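4-alpha-glucanotransferase (Streptococcus agalactiae, PDB 6M6T) is an amylomaltase, or disproportionating enzyme, a glucanotransferase of the TIM-barrel clan that binds glycans in its pockets. Local coordinates at residues D34-K42 with E481-T491. Numbering follows the deposited sequence.
Sequences DFLVETDQK and ENRKAFLKEIT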
loop_
_atom_site.group_PDB
_atom_site.type_symbol
_atom_site.label_atom_id
_atom_site.label_comp_id
_atom_site.label_asym_id
_atom_site.label_seq_id
_atom_site.Cartn_x
_atom_site.Cartn_y
_atom_site.Cartn_z
ATOM N N ASP A 34 2.280 10.342 17.953
ATOM C CA ASP A 34 2.371 10.562 19.392
ATOM C C ASP A 34 2.106 9.266 20.152
ATOM O O ASP A 34 2.795 8.946 21.137
ATOM C CB ASP A 34 1.369 11.647 19.818
ATOM C CG ASP A 34 1.874 13.086 19.575
ATOM O OD1 ASP A 34 3.103 13.320 19.644
ATOM O OD2 ASP A 34 1.027 13.988 19.329
ATOM N N PHE A 35 1.122 8.494 19.686
ATOM C CA PHE A 35 0.781 7.238 20.341
ATOM C C PHE A 35 1.856 6.183 20.112
ATOM O O PHE A 35 2.079 5.323 20.973
ATOM C CB PHE A 35 -0.581 6.751 19.847
ATOM C CG PHE A 35 -0.669 5.270 19.687
ATOM C CD1 PHE A 35 -0.864 4.455 20.786
ATOM C CD2 PHE A 35 -0.550 4.679 18.433
ATOM C CE1 PHE A 35 -0.928 3.077 20.641
ATOM C CE2 PHE A 35 -0.618 3.287 18.284
ATOM C CZ PHE A 35 -0.800 2.493 19.379
ATOM N N LEU A 36 2.523 6.221 18.961
ATOM C CA LEU A 36 3.578 5.240 18.723
ATOM C C LEU A 36 4.769 5.503 19.636
ATOM O O LEU A 36 5.386 4.560 20.147
ATOM C CB LEU A 36 3.999 5.243 17.250
ATOM C CG LEU A 36 2.914 4.748 16.291
ATOM C CD1 LEU A 36 3.402 4.588 14.822
ATOM C CD2 LEU A 36 2.351 3.460 16.826
ATOM N N VAL A 37 5.089 6.777 19.873
ATOM C CA VAL A 37 6.173 7.094 20.812
ATOM C C VAL A 37 5.759 6.906 22.268
ATOM O O VAL A 37 6.635 6.734 23.129
ATOM C CB VAL A 37 6.730 8.526 20.668
ATOM C CG1 VAL A 37 6.972 8.872 19.196
ATOM C CG2 VAL A 37 5.837 9.553 21.371
ATOM N N GLU A 38 4.461 6.959 22.574
ATOM C CA GLU A 38 4.024 6.605 23.920
ATOM C C GLU A 38 4.389 5.169 24.254
ATOM O O GLU A 38 4.884 4.877 25.351
ATOM C CB GLU A 38 2.520 6.771 24.063
ATOM C CG GLU A 38 2.020 8.151 24.205
ATOM C CD GLU A 38 0.538 8.113 24.455
ATOM O OE1 GLU A 38 -0.249 8.507 23.553
ATOM O OE2 GLU A 38 0.162 7.642 25.554
ATOM N N THR A 39 4.108 4.255 23.331
ATOM C CA THR A 39 4.237 2.816 23.531
ATOM C C THR A 39 5.608 2.279 23.121
ATOM O O THR A 39 5.802 1.061 23.089
ATOM C CB THR A 39 3.124 2.103 22.763
ATOM O OG1 THR A 39 3.065 2.621 21.426
ATOM C CG2 THR A 39 1.770 2.371 23.428
ATOM N N ASP A 40 6.553 3.169 22.810
ATOM C CA ASP A 40 7.931 2.821 22.469
ATOM C C ASP A 40 7.992 1.922 21.231
ATOM O O ASP A 40 8.824 1.015 21.129
ATOM C CB ASP A 40 8.631 2.189 23.662
ATOM C CG ASP A 40 8.296 2.907 24.962
ATOM O OD1 ASP A 40 8.737 4.073 25.146
ATOM O OD2 ASP A 40 7.537 2.326 25.779
ATOM N N GLN A 41 7.126 2.224 20.260
ATOM C CA GLN A 41 7.164 1.565 18.970
ATOM C C GLN A 41 8.306 2.117 18.130
ATOM O O GLN A 41 8.857 3.184 18.392
ATOM C CB GLN A 41 5.844 1.743 18.229
ATOM C CG GLN A 41 4.656 1.124 18.918
ATOM C CD GLN A 41 4.877 -0.332 19.290
ATOM O OE1 GLN A 41 4.735 -1.233 18.458
ATOM N NE2 GLN A 41 5.209 -0.569 20.553
ATOM N N LYS A 42 8.685 1.354 17.121
ATOM C CA LYS A 42 9.694 1.787 16.166
ATOM C C LYS A 42 9.103 2.098 14.803
ATOM O O LYS A 42 9.521 3.068 14.164
ATOM C CB LYS A 42 10.792 0.722 16.020
ATOM C CG LYS A 42 11.877 1.086 15.034
ATOM C CD LYS A 42 13.122 1.591 15.714
ATOM C CE LYS A 42 14.258 1.770 14.717
ATOM N NZ LYS A 42 14.420 0.517 13.948
ATOM N N GLU A 481 -6.696 3.876 27.062
ATOM C CA GLU A 481 -5.413 3.803 27.765
ATOM C C GLU A 481 -5.014 2.366 28.102
ATOM O O GLU A 481 -3.840 2.058 28.326
ATOM C CB GLU A 481 -5.468 4.649 29.053
ATOM C CG GLU A 481 -4.316 5.662 29.192
ATOM C CD GLU A 481 -4.218 6.641 28.003
ATOM O OE1 GLU A 481 -5.271 7.049 27.458
ATOM O OE2 GLU A 481 -3.085 7.047 27.647
ATOM N N ASN A 482 -6.016 1.501 28.226
ATOM C CA ASN A 482 -5.766 0.087 28.503
ATOM C C ASN A 482 -5.143 -0.620 27.295
ATOM O O ASN A 482 -4.158 -1.356 27.446
ATOM C CB ASN A 482 -7.087 -0.571 28.942
ATOM C CG ASN A 482 -7.072 -2.081 28.886
ATOM O OD1 ASN A 482 -7.289 -2.684 27.824
ATOM N ND2 ASN A 482 -6.854 -2.709 30.049
ATOM N N ARG A 483 -5.683 -0.395 26.084
ATOM C CA ARG A 483 -5.056 -0.958 24.884
ATOM C C ARG A 483 -3.613 -0.479 24.756
ATOM O O ARG A 483 -2.696 -1.271 24.478
ATOM C CB ARG A 483 -5.837 -0.592 23.616
ATOM C CG ARG A 483 -7.305 -0.964 23.601
ATOM C CD ARG A 483 -7.533 -2.421 23.951
ATOM N NE ARG A 483 -8.890 -2.838 23.606
ATOM C CZ ARG A 483 -9.589 -3.740 24.289
ATOM N NH1 ARG A 483 -9.043 -4.318 25.357
ATOM N NH2 ARG A 483 -10.822 -4.072 23.904
ATOM N N LYS A 484 -3.397 0.826 24.962
ATOM C CA LYS A 484 -2.056 1.388 24.849
ATOM C C LYS A 484 -1.124 0.775 25.880
ATOM O O LYS A 484 0.041 0.487 25.583
ATOM C CB LYS A 484 -2.102 2.913 24.997
ATOM C CG LYS A 484 -2.789 3.617 23.831
ATOM C CD LYS A 484 -3.517 4.910 24.230
ATOM C CE LYS A 484 -2.637 6.127 24.034
ATOM N NZ LYS A 484 -1.713 6.226 25.184
ATOM N N ALA A 485 -1.622 0.570 27.105
ATOM C CA ALA A 485 -0.798 -0.015 28.158
ATOM C C ALA A 485 -0.431 -1.457 27.827
ATOM O O ALA A 485 0.694 -1.897 28.088
ATOM C CB ALA A 485 -1.535 0.061 29.491
ATOM N N PHE A 486 -1.371 -2.188 27.227
ATOM C CA PHE A 486 -1.097 -3.545 26.781
ATOM C C PHE A 486 0.028 -3.571 25.756
ATOM O O PHE A 486 0.947 -4.407 25.834
ATOM C CB PHE A 486 -2.359 -4.165 26.187
ATOM C CG PHE A 486 -2.091 -5.445 25.473
ATOM C CD1 PHE A 486 -1.599 -6.540 26.162
ATOM C CD2 PHE A 486 -2.269 -5.546 24.111
ATOM C CE1 PHE A 486 -1.324 -7.720 25.509
ATOM C CE2 PHE A 486 -1.994 -6.727 23.458
ATOM C CZ PHE A 486 -1.514 -7.813 24.152
ATOM N N LEU A 487 -0.050 -2.686 24.757
ATOM C CA LEU A 487 0.992 -2.669 23.734
ATOM C C LEU A 487 2.338 -2.295 24.348
ATOM O O LEU A 487 3.354 -2.949 24.084
ATOM C CB LEU A 487 0.624 -1.722 22.580
ATOM C CG LEU A 487 1.629 -1.573 21.419
ATOM C CD1 LEU A 487 2.024 -2.922 20.847
ATOM C CD2 LEU A 487 1.134 -0.652 20.318
ATOM N N LYS A 488 2.367 -1.259 25.191
ATOM C CA LYS A 488 3.631 -0.912 25.838
ATOM C C LYS A 488 4.173 -2.087 26.636
ATOM O O LYS A 488 5.384 -2.335 26.639
ATOM C CB LYS A 488 3.489 0.311 26.750
ATOM C CG LYS A 488 4.841 0.766 27.298
ATOM C CD LYS A 488 4.711 1.876 28.300
ATOM C CE LYS A 488 5.675 3.020 27.988
ATOM N NZ LYS A 488 5.140 4.366 28.421
ATOM N N GLU A 489 3.288 -2.835 27.303
ATOM C CA GLU A 489 3.740 -3.948 28.130
ATOM C C GLU A 489 4.407 -5.023 27.281
ATOM O O GLU A 489 5.537 -5.424 27.566
ATOM C CB GLU A 489 2.580 -4.542 28.933
ATOM C CG GLU A 489 2.966 -5.759 29.752
ATOM C CD GLU A 489 1.756 -6.523 30.237
ATOM O OE1 GLU A 489 1.912 -7.550 30.948
ATOM O OE2 GLU A 489 0.637 -6.082 29.902
ATOM N N ILE A 490 3.727 -5.505 26.238
ATOM C CA ILE A 490 4.358 -6.540 25.428
ATOM C C ILE A 490 5.626 -6.005 24.771
ATOM O O ILE A 490 6.568 -6.769 24.502
ATOM C CB ILE A 490 3.386 -7.134 24.386
ATOM C CG1 ILE A 490 3.060 -6.124 23.289
ATOM C CG2 ILE A 490 2.140 -7.695 25.064
ATOM C CD1 ILE A 490 1.866 -6.509 22.530
ATOM N N THR A 491 5.705 -4.696 24.540
ATOM C CA THR A 491 6.928 -4.180 23.940
ATOM C C THR A 491 8.082 -4.156 24.945
ATOM O O THR A 491 9.240 -4.385 24.563
ATOM C CB THR A 491 6.660 -2.803 23.327
ATOM O OG1 THR A 491 5.642 -2.920 22.324
ATOM C CG2 THR A 491 7.905 -2.249 22.688
#
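Thr-39 and Lys-488 bring the two backbones together, their CA atoms 4.4 Å apart, where the chain leaves helix 27-38 and passes beside the C-terminal helix 481-493. The axes of segments 34-38 and 481-491 are inclined at 48° and come no nearer than 10.5 Å, so the turn after the first helix makes the close approach. Here Thr-39 sets CG2 against the backbone O of Lys-484, while its hydroxyl turns back to Phe-35 O. Lys-488 NZ donates to Glu-38 O, 3.1 Å away and almost in line with the carbonyl, near the helix end. A bend at chi2 (-52°) carries the Gln-41 amide to Leu-487 and Thr-491, where NE2 donates twice in the amide plane: to Thr-491 OG1 at 3.0 Å and to Thr-39 O, above that carbonyl's plane. These two bonds fix the amide's rotation. Leu-487 CD2 also meets Phe-35 CZ at 3.8 Å, and Lys-484 CG approaches the same ring obliquely. Lys-484 NZ bridges the carboxylates of Glu-38 and Glu-481, which probably offsets their mutual repulsion. Leu-487 and Thr-491 touch barrel strand 6-10, Phe-35 touches helix 448-451, and Tyr-437 of helix 428-438 contacts Gln-41 and Thr-491, placing the C-terminal helix on the outside of the barrel.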